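Local structure of flavodoxin (Streptococcus pneumoniae serotype 4, 5LJL) at residues Asp132-Arg135 / Leu136-Ala140; Val23-Lys26 / Leu27-Leu30; Arg108-Val111 / Ser112-Ala115; Asn15-Glu18 / Ile19-Val23. The protein probably serves as a low-potential electron donor to several redox enzymes, with FMN as its redox cofactor. All coordinates share one frame; numbering follows the deposited sequence.

Interaction 1: Asp132-Arg135 / Leu136-Ala140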
ATOM      1  N   ASP A 132       1.820   8.462  13.682  1.00 15.43           N
ATOM      2  CA  ASP A 132       1.666   7.841  12.362  1.00 13.76           C
ATOM      3  C   ASP A 132       1.739   6.336  12.536  1.00 13.50           C
ATOM      4  O   ASP A 132       0.964   5.622  11.897  1.00 11.62           O
ATOM      5  CB  ASP A 132       2.802   8.293  11.394  1.00 13.67           C
ATOM      6  CG  ASP A 132       2.857   9.789  11.227  1.00 13.82           C
ATOM      7  OD1 ASP A 132       1.899  10.302  10.710  1.00 13.68           O
ATOM      8  OD2 ASP A 132       3.841  10.433  11.681  1.00 13.93           O
ATOM      9  N   ILE A 133       2.677   5.825  13.356  1.00 13.73           N
ATOM     10  CA  ILE A 133       2.753   4.388  13.640  1.00 13.92           C
ATOM     11  C   ILE A 133       1.399   3.824  14.163  1.00 14.40           C
ATOM     12  O   ILE A 133       0.884   2.759  13.744  1.00 14.62           O
ATOM     13  CB  ILE A 133       3.949   4.100  14.647  1.00 16.19           C
ATOM     14  CG1 ILE A 133       5.284   4.291  13.892  1.00 16.09           C
ATOM     15  CG2 ILE A 133       3.857   2.676  15.195  1.00 16.59           C
ATOM     16  CD1 ILE A 133       6.441   4.588  14.833  1.00 17.40           C
ATOM     17  N   GLU A 134       0.813   4.536  15.088  1.00 14.38           N
ATOM     18  CA  GLU A 134      -0.536   4.173  15.608  1.00 16.40           C
ATOM     19  C   GLU A 134      -1.589   4.094  14.475  1.00 14.87           C
ATOM     20  O   GLU A 134      -2.359   3.156  14.420  1.00 13.49           O
ATOM     21  CB  GLU A 134      -0.991   5.156  16.699  1.00 18.55           C
ATOM     22  CG  GLU A 134      -2.403   5.035  17.251  1.00 18.64           C
ATOM     23  CD  GLU A 134      -2.730   3.683  17.889  1.00 18.89           C
ATOM     24  OE1 GLU A 134      -3.921   3.339  17.978  1.00 19.86           O
ATOM     25  OE2 GLU A 134      -1.845   2.947  18.293  1.00 20.51           O
ATOM     26  N   ARG A 135      -1.616   5.073  13.589  1.00 13.85           N
ATOM     27  CA  ARG A 135      -2.588   5.093  12.505  1.00 15.13           C
ATOM     28  C   ARG A 135      -2.359   3.873  11.587  1.00 12.78           C
ATOM     29  O   ARG A 135      -3.300   3.202  11.113  1.00 12.69           O
ATOM     30  CB  ARG A 135      -2.561   6.398  11.708  1.00 17.47           C
ATOM     31  CG  ARG A 135      -3.350   7.544  12.361  1.00 23.50           C
ATOM     32  CD  ARG A 135      -3.310   8.868  11.563  1.00 30.69           C
ATOM     33  NE  ARG A 135      -4.342   9.756  12.131  1.00 44.75           N
ATOM     34  CZ  ARG A 135      -4.206  10.524  13.233  1.00 55.95           C
ATOM     35  NH1 ARG A 135      -3.029  10.612  13.878  1.00 55.48           N
ATOM     36  NH2 ARG A 135      -5.256  11.226  13.700  1.00 51.02           N
ATOM     37  N   LEU A 136      -1.094   3.623  11.266  1.00 11.31           N
ATOM     38  CA  LEU A 136      -0.757   2.461  10.459  1.00 10.71           C
ATOM     39  C   LEU A 136      -1.148   1.166  11.120  1.00 10.88           C
ATOM     40  O   LEU A 136      -1.551   0.148  10.467  1.00 10.43           O
ATOM     41  CB  LEU A 136       0.741   2.451  10.164  1.00  9.47           C
ATOM     42  CG  LEU A 136       1.243   3.533   9.223  1.00 10.97           C
ATOM     43  CD1 LEU A 136       2.751   3.766   9.323  1.00 11.58           C
ATOM     44  CD2 LEU A 136       0.800   3.326   7.771  1.00 11.23           C
ATOM     45  N   GLU A 137      -0.908   1.095  12.421  1.00 11.12           N
ATOM     46  CA  GLU A 137      -1.328  -0.109  13.187  1.00 11.78           C
ATOM     47  C   GLU A 137      -2.853  -0.303  13.199  1.00 10.46           C
ATOM     48  O   GLU A 137      -3.336  -1.437  12.961  1.00 10.13           O
ATOM     49  CB  GLU A 137      -0.724  -0.113  14.595  1.00 13.81           C
ATOM     50  CG  GLU A 137       0.809  -0.407  14.581  1.00 17.25           C
ATOM     51  CD  GLU A 137       1.408  -0.313  15.974  1.00 21.35           C
ATOM     52  OE1 GLU A 137       0.703   0.097  16.909  1.00 24.82           O
ATOM     53  OE2 GLU A 137       2.566  -0.734  16.102  1.00 24.60           O
ATOM     54  N   GLN A 138      -3.627   0.771  13.319  1.00 10.45           N
ATOM     55  CA  GLN A 138      -5.076   0.664  13.273  1.00 10.52           C
ATOM     56  C   GLN A 138      -5.567   0.215  11.897  1.00 10.63           C
ATOM     57  O   GLN A 138      -6.485  -0.627  11.799  1.00  9.11           O
ATOM     58  CB  GLN A 138      -5.754   1.934  13.689  1.00 13.15           C
ATOM     59  CG  GLN A 138      -5.498   2.321  15.150  1.00 14.64           C
ATOM     60  CD  GLN A 138      -5.894   3.753  15.373  1.00 19.27           C
ATOM     61  OE1 GLN A 138      -5.503   4.664  14.653  1.00 23.23           O
ATOM     62  NE2 GLN A 138      -6.685   3.960  16.394  1.00 21.75           N
ATOM     63  N   PHE A 139      -4.924   0.753  10.846  1.00 10.45           N
ATOM     64  CA  PHE A 139      -5.157   0.272   9.440  1.00 10.35           C
ATOM     65  C   PHE A 139      -4.936  -1.232   9.311  1.00  9.86           C
ATOM     66  O   PHE A 139      -5.786  -1.940   8.808  1.00  9.78           O
ATOM     67  CB  PHE A 139      -4.207   1.115   8.562  1.00 10.44           C
ATOM     68  CG  PHE A 139      -4.038   0.673   7.152  1.00 10.51           C
ATOM     69  CD1 PHE A 139      -4.810   1.187   6.118  1.00 10.86           C
ATOM     70  CD2 PHE A 139      -3.039  -0.230   6.833  1.00 10.26           C
ATOM     71  CE1 PHE A 139      -4.554   0.812   4.802  1.00 10.42           C
ATOM     72  CE2 PHE A 139      -2.821  -0.612   5.533  1.00 11.96           C
ATOM     73  CZ  PHE A 139      -3.579  -0.079   4.505  1.00 10.57           C
ATOM     74  N   ALA A 140      -3.775  -1.754   9.749  1.00  9.60           N
ATOM     75  CA  ALA A 140      -3.500  -3.182   9.679  1.00  9.57           C
ATOM     76  C   ALA A 140      -4.497  -3.992  10.480  1.00  9.35           C
ATOM     77  O   ALA A 140      -5.000  -5.025  10.033  1.00 10.49           O
ATOM     78  CB  ALA A 140      -2.061  -3.425  10.176  1.00 10.15           C
TER
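E134 swings its CG anti to the backbone N (chi1 174°) and then bends at chi2 (59°), which lays its carboxylate over the chain of Q138, whose own CG leaves the helix beside the backbone N. The two flat ends are turned well out of parallel, and although E134 OE1 and Q138 NE2 are 3.2 Å apart, the N-H points badly for a hydrogen bond; the pair meets by van der Waals contact. Q138 CG also rests 3.3 Å from E134 O.

The extended chain of E137 runs alongside I133, both pointing the same way, with I133 CG2 3.8 Å from E137 OE2. E137 also comes near E134, the two side chains crossing at about a right angle: E134 OE2 and E137 OE1 are 4.1 Å apart with the carboxylate planes 78° from each other, a mild repulsion that nearby K26 may soften. The buried L136 sets its CG 3.4 Å from D132 O, the carbonyl that accepts from L136 N. Four successive i to i+4 backbone bonds carry the turn.

In helix 130-146 this stretch has L136 and F139 facing V122 and V89 of strands 116-125 and 85-92, while I133, L136 and E137 lean on helix 15-29.

Interaction 2: Val23-Lys26 / Leu27-Leu30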
ATOM      1  N   VAL A  23       3.386  -1.766   8.809  1.00 11.37           N
ATOM      2  CA  VAL A  23       2.145  -2.477   8.527  1.00 12.23           C
ATOM      3  C   VAL A  23       2.349  -3.991   8.503  1.00 11.66           C
ATOM      4  O   VAL A  23       1.594  -4.717   9.148  1.00 13.31           O
ATOM      5  CB  VAL A  23       1.550  -1.985   7.186  1.00 11.79           C
ATOM      6  CG1 VAL A  23       0.351  -2.823   6.785  1.00 12.03           C
ATOM      7  CG2 VAL A  23       1.176  -0.481   7.285  1.00 11.02           C
ATOM      8  N   ALA A  24       3.415  -4.453   7.818  1.00 12.21           N
ATOM      9  CA  ALA A  24       3.767  -5.855   7.728  1.00 12.39           C
ATOM     10  C   ALA A  24       3.953  -6.455   9.104  1.00 13.42           C
ATOM     11  O   ALA A  24       3.466  -7.537   9.326  1.00 14.45           O
ATOM     12  CB  ALA A  24       5.058  -6.052   6.974  1.00 12.62           C
ATOM     13  N   ASP A  25       4.655  -5.739   9.986  1.00 13.48           N
ATOM     14  CA  ASP A  25       4.962  -6.255  11.319  1.00 15.10           C
ATOM     15  C   ASP A  25       3.696  -6.439  12.148  1.00 14.19           C
ATOM     16  O   ASP A  25       3.566  -7.483  12.869  1.00 15.11           O
ATOM     17  CB  ASP A  25       6.016  -5.425  11.993  1.00 17.33           C
ATOM     18  CG  ASP A  25       7.395  -5.625  11.366  1.00 19.48           C
ATOM     19  OD1 ASP A  25       7.573  -6.590  10.564  1.00 24.66           O
ATOM     20  OD2 ASP A  25       8.247  -4.815  11.709  1.00 23.27           O
ATOM     21  N   LYS A  26       2.736  -5.514  12.046  1.00 12.27           N
ATOM     22  CA  LYS A  26       1.490  -5.683  12.836  1.00 12.16           C
ATOM     23  C   LYS A  26       0.720  -6.893  12.255  1.00 11.49           C
ATOM     24  O   LYS A  26       0.215  -7.743  12.988  1.00 12.17           O
ATOM     25  CB  LYS A  26       0.695  -4.384  12.918  1.00 11.83           C
ATOM     26  CG  LYS A  26      -0.703  -4.502  13.553  1.00 12.24           C
ATOM     27  CD  LYS A  26      -0.651  -4.970  14.981  1.00 11.59           C
ATOM     28  CE  LYS A  26      -0.042  -3.868  15.906  1.00 12.63           C
ATOM     29  NZ  LYS A  26      -0.105  -4.226  17.370  1.00 12.29           N
ATOM     30  N   LEU A  27       0.598  -6.982  10.926  1.00 10.90           N
ATOM     31  CA  LEU A  27      -0.079  -8.123  10.305  1.00 11.29           C
ATOM     32  C   LEU A  27       0.529  -9.486  10.684  1.00 12.35           C
ATOM     33  O   LEU A  27      -0.235 -10.440  10.944  1.00 11.92           O
ATOM     34  CB  LEU A  27      -0.239  -7.980   8.798  1.00 12.43           C
ATOM     35  CG  LEU A  27      -1.117  -6.865   8.267  1.00 11.86           C
ATOM     36  CD1 LEU A  27      -1.031  -6.781   6.711  1.00 11.72           C
ATOM     37  CD2 LEU A  27      -2.568  -7.019   8.696  1.00 11.31           C
ATOM     38  N   ARG A  28       1.859  -9.539  10.742  1.00 14.03           N
ATOM     39  CA  ARG A  28       2.521 -10.775  11.193  1.00 13.16           C
ATOM     40  C   ARG A  28       2.190 -11.082  12.648  1.00 14.12           C
ATOM     41  O   ARG A  28       1.822 -12.206  12.962  1.00 14.41           O
ATOM     42  CB  ARG A  28       4.029 -10.723  10.956  1.00 14.24           C
ATOM     43  CG  ARG A  28       4.387 -10.779   9.493  1.00 15.03           C
ATOM     44  CD  ARG A  28       5.896 -10.630   9.282  1.00 18.89           C
ATOM     45  NE  ARG A  28       6.285 -10.837   7.895  1.00 19.19           N
ATOM     46  CZ  ARG A  28       7.068 -10.029   7.186  1.00 23.21           C
ATOM     47  NH1 ARG A  28       7.590  -8.933   7.711  1.00 25.55           N
ATOM     48  NH2 ARG A  28       7.323 -10.343   5.907  1.00 25.19           N
ATOM     49  N   ASP A  29       2.201 -10.063  13.485  1.00 13.90           N
ATOM     50  CA  ASP A  29       1.877 -10.240  14.918  1.00 14.89           C
ATOM     51  C   ASP A  29       0.460 -10.721  15.096  1.00 15.96           C
ATOM     52  O   ASP A  29       0.180 -11.354  16.134  1.00 16.87           O
ATOM     53  CB  ASP A  29       2.051  -8.939  15.701  1.00 16.04           C
ATOM     54  CG  ASP A  29       3.533  -8.575  15.987  1.00 16.13           C
ATOM     55  OD1 ASP A  29       4.418  -9.475  15.865  1.00 17.26           O
ATOM     56  OD2 ASP A  29       3.762  -7.409  16.392  1.00 17.84           O
ATOM     57  N   LEU A  30      -0.447 -10.381  14.161  1.00 13.09           N
ATOM     58  CA  LEU A  30      -1.858 -10.869  14.163  1.00 12.55           C
ATOM     59  C   LEU A  30      -2.062 -12.245  13.543  1.00 12.63           C
ATOM     60  O   LEU A  30      -3.166 -12.791  13.485  1.00 14.36           O
ATOM     61  CB  LEU A  30      -2.779  -9.821  13.539  1.00 13.13           C
ATOM     62  CG  LEU A  30      -2.807  -8.465  14.262  1.00 14.21           C
ATOM     63  CD1 LEU A  30      -3.587  -7.393  13.480  1.00 16.34           C
ATOM     64  CD2 LEU A  30      -3.393  -8.537  15.675  1.00 14.43           C
TER
HETATM   65  O   HOH W   1       1.758  -6.431  17.964  1.00 15.72           O
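V23 and L27 supply the apolar part, lying side by side with their branches pointing the same way, V23 CG1 4.2 Å from L27 CD1. A second apolar pair is formed by the aliphatic part of K26 and L30, which cross at a slant, K26 CG coming within 4.1 Å of L30 CD1. The lysine achieves this by bending twice, at chi2 (62°) and again at chi3, so that its methylenes turn towards L30, in the last turn, before the chain straightens towards the amino group.

Charge enters in two ways. D25 OD1 sits at the edge of the R28 guanidinium, in its plane, 3.7 Å from R28 NH1: a long salt bridge, with the carboxylate and guanidinium planes 42° apart. The other terminal nitrogen, R28 NH2, is hydrogen-bonded to V34 O, which ties the side chain to strand 33-38. K26 and D29 are linked through a water, which accepts from K26 NZ at 2.9 Å and donates to D29 OD2 at 2.7 Å.

Backbone bonds from L27, R28, D29 and L30 back to V23, A24, D25 and K26 complete the turn; the final one, from L30 N to K26 O, is bent to 142° as the helix ends.

With V23, A24 and L27 against the sheet and K26 and L30 against helix 130-146, this is the C-terminal end of the helix in a beta-alpha-beta crossover, as in the flavodoxin-like fold.

Interaction 3: Arg108-Val111 / Ser112-Ala115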
ATOM      1  N   ARG A 108      -7.760   4.708  -6.343  1.00 12.41           N
ATOM      2  CA  ARG A 108      -8.690   4.673  -7.481  1.00 13.95           C
ATOM      3  C   ARG A 108      -8.469   3.507  -8.405  1.00 13.29           C
ATOM      4  O   ARG A 108      -9.437   2.874  -8.849  1.00 13.96           O
ATOM      5  CB  ARG A 108      -8.645   6.009  -8.245  1.00 17.57           C
ATOM      6  CG  ARG A 108      -9.158   7.168  -7.432  1.00 20.49           C
ATOM      7  CD  ARG A 108     -10.694   7.267  -7.389  1.00 27.81           C
ATOM      8  NE  ARG A 108     -11.128   8.623  -6.916  1.00 40.46           N
ATOM      9  CZ  ARG A 108     -12.200   9.334  -7.331  1.00 39.77           C
ATOM     10  NH1 ARG A 108     -13.041   8.879  -8.265  1.00 40.90           N
ATOM     11  NH2 ARG A 108     -12.422  10.543  -6.810  1.00 40.82           N
ATOM     12  N   VAL A 109      -7.219   3.185  -8.711  1.00 12.36           N
ATOM     13  CA  VAL A 109      -6.941   2.039  -9.534  1.00 11.91           C
ATOM     14  C   VAL A 109      -7.407   0.740  -8.892  1.00 10.78           C
ATOM     15  O   VAL A 109      -7.986  -0.147  -9.589  1.00 10.98           O
ATOM     16  CB  VAL A 109      -5.487   2.026 -10.100  1.00 11.94           C
ATOM     17  CG1 VAL A 109      -4.514   1.510  -9.098  1.00 13.87           C
ATOM     18  CG2 VAL A 109      -5.435   1.125 -11.337  1.00 11.84           C
ATOM     19  N   PHE A 110      -7.214   0.592  -7.567  1.00  9.67           N
ATOM     20  CA  PHE A 110      -7.768  -0.565  -6.877  1.00 10.47           C
ATOM     21  C   PHE A 110      -9.336  -0.656  -6.962  1.00 11.49           C
ATOM     22  O   PHE A 110      -9.881  -1.762  -7.246  1.00 12.36           O
ATOM     23  CB  PHE A 110      -7.334  -0.611  -5.425  1.00 10.51           C
ATOM     24  CG  PHE A 110      -6.022  -1.325  -5.197  1.00 10.31           C
ATOM     25  CD1 PHE A 110      -5.889  -2.684  -5.458  1.00 10.68           C
ATOM     26  CD2 PHE A 110      -4.994  -0.655  -4.545  1.00 10.26           C
ATOM     27  CE1 PHE A 110      -4.716  -3.341  -5.154  1.00 10.52           C
ATOM     28  CE2 PHE A 110      -3.821  -1.336  -4.162  1.00 10.19           C
ATOM     29  CZ  PHE A 110      -3.679  -2.677  -4.499  1.00 11.02           C
ATOM     30  N   VAL A 111      -9.988   0.471  -6.815  1.00 11.94           N
ATOM     31  CA  VAL A 111     -11.474   0.533  -6.937  1.00 13.63           C
ATOM     32  C   VAL A 111     -11.834  -0.051  -8.336  1.00 13.51           C
ATOM     33  O   VAL A 111     -12.766  -0.893  -8.447  1.00 13.87           O
ATOM     34  CB  VAL A 111     -12.034   1.926  -6.874  1.00 15.31           C
ATOM     35  CG1 VAL A 111     -13.515   1.874  -7.276  1.00 17.95           C
ATOM     36  CG2 VAL A 111     -11.929   2.524  -5.494  1.00 16.08           C
ATOM     37  N   SER A 112     -11.081   0.386  -9.341  1.00 13.22           N
ATOM     38  CA  SER A 112     -11.382  -0.018 -10.751  1.00 13.83           C
ATOM     39  C   SER A 112     -11.277  -1.521 -11.001  1.00 15.48           C
ATOM     40  O   SER A 112     -11.942  -2.003 -11.906  1.00 17.02           O
ATOM     41  CB  SER A 112     -10.573   0.809 -11.751  1.00 13.93           C
ATOM     42  OG  SER A 112      -9.230   0.353 -11.978  1.00 13.80           O
ATOM     43  N   THR A 113     -10.474  -2.259 -10.229  1.00 13.60           N
ATOM     44  CA  THR A 113     -10.288  -3.689 -10.351  1.00 14.33           C
ATOM     45  C   THR A 113     -11.416  -4.525  -9.730  1.00 15.33           C
ATOM     46  O   THR A 113     -11.486  -5.737  -9.971  1.00 16.80           O
ATOM     47  CB  THR A 113      -9.008  -4.182  -9.665  1.00 14.31           C
ATOM     48  OG1 THR A 113      -9.107  -4.099  -8.213  1.00 12.72           O
ATOM     49  CG2 THR A 113      -7.756  -3.475 -10.188  1.00 14.55           C
ATOM     50  N   GLY A 114     -12.305  -3.900  -8.981  1.00 12.92           N
ATOM     51  CA  GLY A 114     -13.276  -4.605  -8.230  1.00 13.99           C
ATOM     52  C   GLY A 114     -12.952  -5.004  -6.837  1.00 13.73           C
ATOM     53  O   GLY A 114     -13.820  -5.496  -6.145  1.00 14.37           O
ATOM     54  N   ALA A 115     -11.691  -4.819  -6.380  1.00 13.38           N
ATOM     55  CA  ALA A 115     -11.345  -5.051  -4.970  1.00 12.62           C
ATOM     56  C   ALA A 115     -12.056  -4.080  -4.046  1.00 12.51           C
ATOM     57  O   ALA A 115     -12.483  -2.970  -4.469  1.00 14.17           O
ATOM     58  CB  ALA A 115      -9.810  -4.936  -4.773  1.00 13.47           C
TER
HETATM   59  O   HOH W   2     -14.091  -1.742  -6.445  1.00 25.22           O
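F110 O is gripped twice by one residue, T113: its hydroxyl OG1 donates at 2.6 Å, in the carbonyl plane and on a lone pair, whereas its backbone N donates at 3.1 Å from well above that plane. The hydroxyl gets there because chi1 of 70° sets OG1 between the residue's own N and carbonyl carbon, back over the preceding turn. That same OG1 accepts from A115 N at 3.2 Å, closing an ST turn, and it lies at the edge of the F110 ring.

S112 repeats the trick one residue earlier, its OG donating to V109 O at 2.7 Å; the backbone bond to that oxygen from T113 N is weak. Hydroxyls thus take up carbonyls that the fraying end of helix 101-113 holds less firmly through its amides. The chain then breaks away in a Schellman motif, G114 adopting a positive phi of 90° and sending its N to V111 O at 3.1 Å, and a water donates to both V111 O and A115 O. This helix end hands the chain on to strand 116-125, the edge strand of the parallel sheet. The ring of F110 stacks with Y86 of strand 85-92, and V109 packs on Y73, L76 and A77 of helix 67-77.

Interaction 4: Asn15-Glu18 / Ile19-Val23. With PO4 (phosphate ion), chain B.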
ATOM      1  N   ASN A  15      11.380   6.380   3.631  1.00 13.16           N
ATOM      2  CA  ASN A  15      10.239   6.584   4.520  1.00 12.86           C
ATOM      3  C   ASN A  15       9.135   5.615   4.233  1.00 11.53           C
ATOM      4  O   ASN A  15       8.472   5.062   5.160  1.00 11.19           O
ATOM      5  CB  ASN A  15       9.709   7.992   4.459  1.00 12.89           C
ATOM      6  CG  ASN A  15      10.709   9.011   4.984  1.00 13.73           C
ATOM      7  OD1 ASN A  15      11.444   8.739   5.923  1.00 15.76           O
ATOM      8  ND2 ASN A  15      10.768  10.138   4.367  1.00 15.22           N
ATOM      9  N   THR A  16       8.834   5.452   2.948  1.00 10.23           N
ATOM     10  CA  THR A  16       7.758   4.592   2.544  1.00 11.23           C
ATOM     11  C   THR A  16       8.061   3.152   2.800  1.00 11.67           C
ATOM     12  O   THR A  16       7.172   2.403   3.179  1.00 12.15           O
ATOM     13  CB  THR A  16       7.290   4.877   1.075  1.00 10.55           C
ATOM     14  OG1 THR A  16       6.925   6.269   0.983  1.00  9.93           O
ATOM     15  CG2 THR A  16       6.112   4.014   0.704  1.00 11.48           C
ATOM     16  N   GLU A  17       9.329   2.729   2.660  1.00 12.41           N
ATOM     17  CA  GLU A  17       9.711   1.383   3.032  1.00 12.86           C
ATOM     18  C   GLU A  17       9.470   1.080   4.531  1.00 12.54           C
ATOM     19  O   GLU A  17       8.878   0.018   4.883  1.00 13.15           O
ATOM     20  CB  GLU A  17      11.156   0.985   2.624  1.00 14.56           C
ATOM     21  CG  GLU A  17      11.431  -0.453   2.926  1.00 15.90           C
ATOM     22  CD  GLU A  17      12.770  -0.999   2.509  1.00 19.58           C
ATOM     23  OE1 GLU A  17      13.600  -0.272   1.928  1.00 21.50           O
ATOM     24  OE2 GLU A  17      12.917  -2.248   2.747  1.00 22.95           O
ATOM     25  N   GLU A  18       9.797   2.045   5.362  1.00 13.43           N
ATOM     26  CA  GLU A  18       9.648   1.911   6.803  1.00 15.31           C
ATOM     27  C   GLU A  18       8.149   1.761   7.170  1.00 14.26           C
ATOM     28  O   GLU A  18       7.764   0.944   8.007  1.00 13.65           O
ATOM     29  CB  GLU A  18      10.179   3.139   7.504  1.00 16.99           C
ATOM     30  CG  GLU A  18      10.042   3.029   8.978  1.00 22.32           C
ATOM     31  CD  GLU A  18      10.883   4.008   9.714  1.00 28.76           C
ATOM     32  OE1 GLU A  18      11.481   3.561  10.717  1.00 34.65           O
ATOM     33  OE2 GLU A  18      10.919   5.198   9.303  1.00 28.61           O
ATOM     34  N   ILE A  19       7.326   2.527   6.484  1.00 12.77           N
ATOM     35  CA  ILE A  19       5.860   2.465   6.649  1.00 12.83           C
ATOM     36  C   ILE A  19       5.305   1.134   6.247  1.00 12.47           C
ATOM     37  O   ILE A  19       4.437   0.593   6.959  1.00 12.79           O
ATOM     38  CB  ILE A  19       5.245   3.628   5.857  1.00 14.16           C
ATOM     39  CG1 ILE A  19       5.538   4.983   6.566  1.00 14.42           C
ATOM     40  CG2 ILE A  19       3.793   3.392   5.480  1.00 17.62           C
ATOM     41  CD1 ILE A  19       5.342   6.169   5.590  1.00 14.84           C
ATOM     42  N   ALA A  20       5.751   0.599   5.102  1.00 11.33           N
ATOM     43  CA  ALA A  20       5.345  -0.741   4.653  1.00 12.02           C
ATOM     44  C   ALA A  20       5.684  -1.767   5.747  1.00 12.45           C
ATOM     45  O   ALA A  20       4.917  -2.699   6.055  1.00 11.56           O
ATOM     46  CB  ALA A  20       6.083  -1.084   3.353  1.00 12.27           C
ATOM     47  N   ASP A  21       6.901  -1.640   6.262  1.00 15.12           N
ATOM     48  CA  ASP A  21       7.393  -2.533   7.308  1.00 16.01           C
ATOM     49  C   ASP A  21       6.609  -2.482   8.617  1.00 14.27           C
ATOM     50  O   ASP A  21       6.389  -3.570   9.226  1.00 15.02           O
ATOM     51  CB  ASP A  21       8.896  -2.297   7.523  1.00 16.65           C
ATOM     52  CG  ASP A  21       9.750  -2.828   6.384  1.00 19.26           C
ATOM     53  OD1 ASP A  21       9.343  -3.761   5.601  1.00 21.62           O
ATOM     54  OD2 ASP A  21      10.904  -2.301   6.312  1.00 21.14           O
ATOM     55  N   ILE A  22       6.162  -1.291   9.013  1.00 12.78           N
ATOM     56  CA  ILE A  22       5.304  -1.164  10.173  1.00 13.21           C
ATOM     57  C   ILE A  22       4.000  -1.944   9.985  1.00 13.61           C
ATOM     58  O   ILE A  22       3.509  -2.605  10.922  1.00 12.05           O
ATOM     59  CB  ILE A  22       5.048   0.318  10.496  1.00 13.96           C
ATOM     60  CG1 ILE A  22       6.336   0.969  10.967  1.00 15.59           C
ATOM     61  CG2 ILE A  22       3.877   0.570  11.444  1.00 14.85           C
ATOM     62  CD1 ILE A  22       6.383   2.457  10.749  1.00 17.48           C
ATOM     63  N   VAL A  23       3.386  -1.766   8.809  1.00 11.37           N
ATOM     64  CA  VAL A  23       2.145  -2.477   8.527  1.00 12.23           C
ATOM     65  C   VAL A  23       2.349  -3.991   8.503  1.00 11.66           C
ATOM     66  O   VAL A  23       1.594  -4.717   9.148  1.00 13.31           O
ATOM     67  CB  VAL A  23       1.550  -1.985   7.186  1.00 11.79           C
ATOM     68  CG1 VAL A  23       0.351  -2.823   6.785  1.00 12.03           C
ATOM     69  CG2 VAL A  23       1.176  -0.481   7.285  1.00 11.02           C
TER
HETATM   70  P   PO4 B 201      10.216   7.947   0.492  1.00 12.35           P
HETATM   71  O1  PO4 B 201       9.983   6.489   0.585  1.00 13.12           O
HETATM   72  O2  PO4 B 201      11.220   8.414   1.527  1.00 12.42           O
HETATM   73  O3  PO4 B 201       8.943   8.684   0.678  1.00 13.94           O
HETATM   74  O4  PO4 B 201      10.748   8.272  -0.816  1.00 12.17           O
HETATM   75  O   HOH W   3      11.101  -4.269   3.502  1.00 26.36           O
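Regular i to i+4 backbone bonds join N15, T16, E17 and E18 to I19, A20, D21 and I22, and the first turn still has amide hydrogens pointing out of the helix start. Two of these hold a phosphate ion: N15 N donates to its O2 at 2.9 Å and T16 N to its O1 at 2.8 Å. T16 adds its hydroxyl, OG1, swung beside its own N (chi1 -56°), which reaches phosphate O3 at 3.2 Å. S11, M12 and T13 complete the cradle.

Further along, I19 CD1 lies 3.3 Å from N15 O, and the side chains of E18 and I22 cross at a slant, with E18 CG 4.1 Å from I22 CD1. E17 and D21 carry like charges, E17 OE2 4.1 Å from D21 OD2, their carboxylate planes 58° apart. One water donates to both E17 OE2 and D21 OD1, which should ease the repulsion.

The anion is probably from the crystallisation liquor, yet neutral backbone N-H groups and hydroxyls hold it at a helix N terminus, where the helix dipole would add attraction. This is the chemistry by which the loop after the first strand of flavodoxins binds the phosphate of FMN, and the ion is consistent with marking that site.

How the interactions relate
From the N terminus, interaction 4 comes first and interaction 2 follows directly, the two sharing V23, so that together they run along helix 15-29 from the phosphate site to its C-terminal end. Interaction 3 comes next, at the close of helix 101-113, and interaction 1 last, on helix 130-146. Each contact is local, between residues about one turn apart along a helix or its end; none closes a long loop, and none nests inside or crosses another. Interaction 1 nevertheless packs on both 15-23 and 23-30, bringing the first and last helices together over one face of the parallel sheet. Interaction 3 touches none of the others: it lies on the other face, its centre about 22 to 24 Å from theirs.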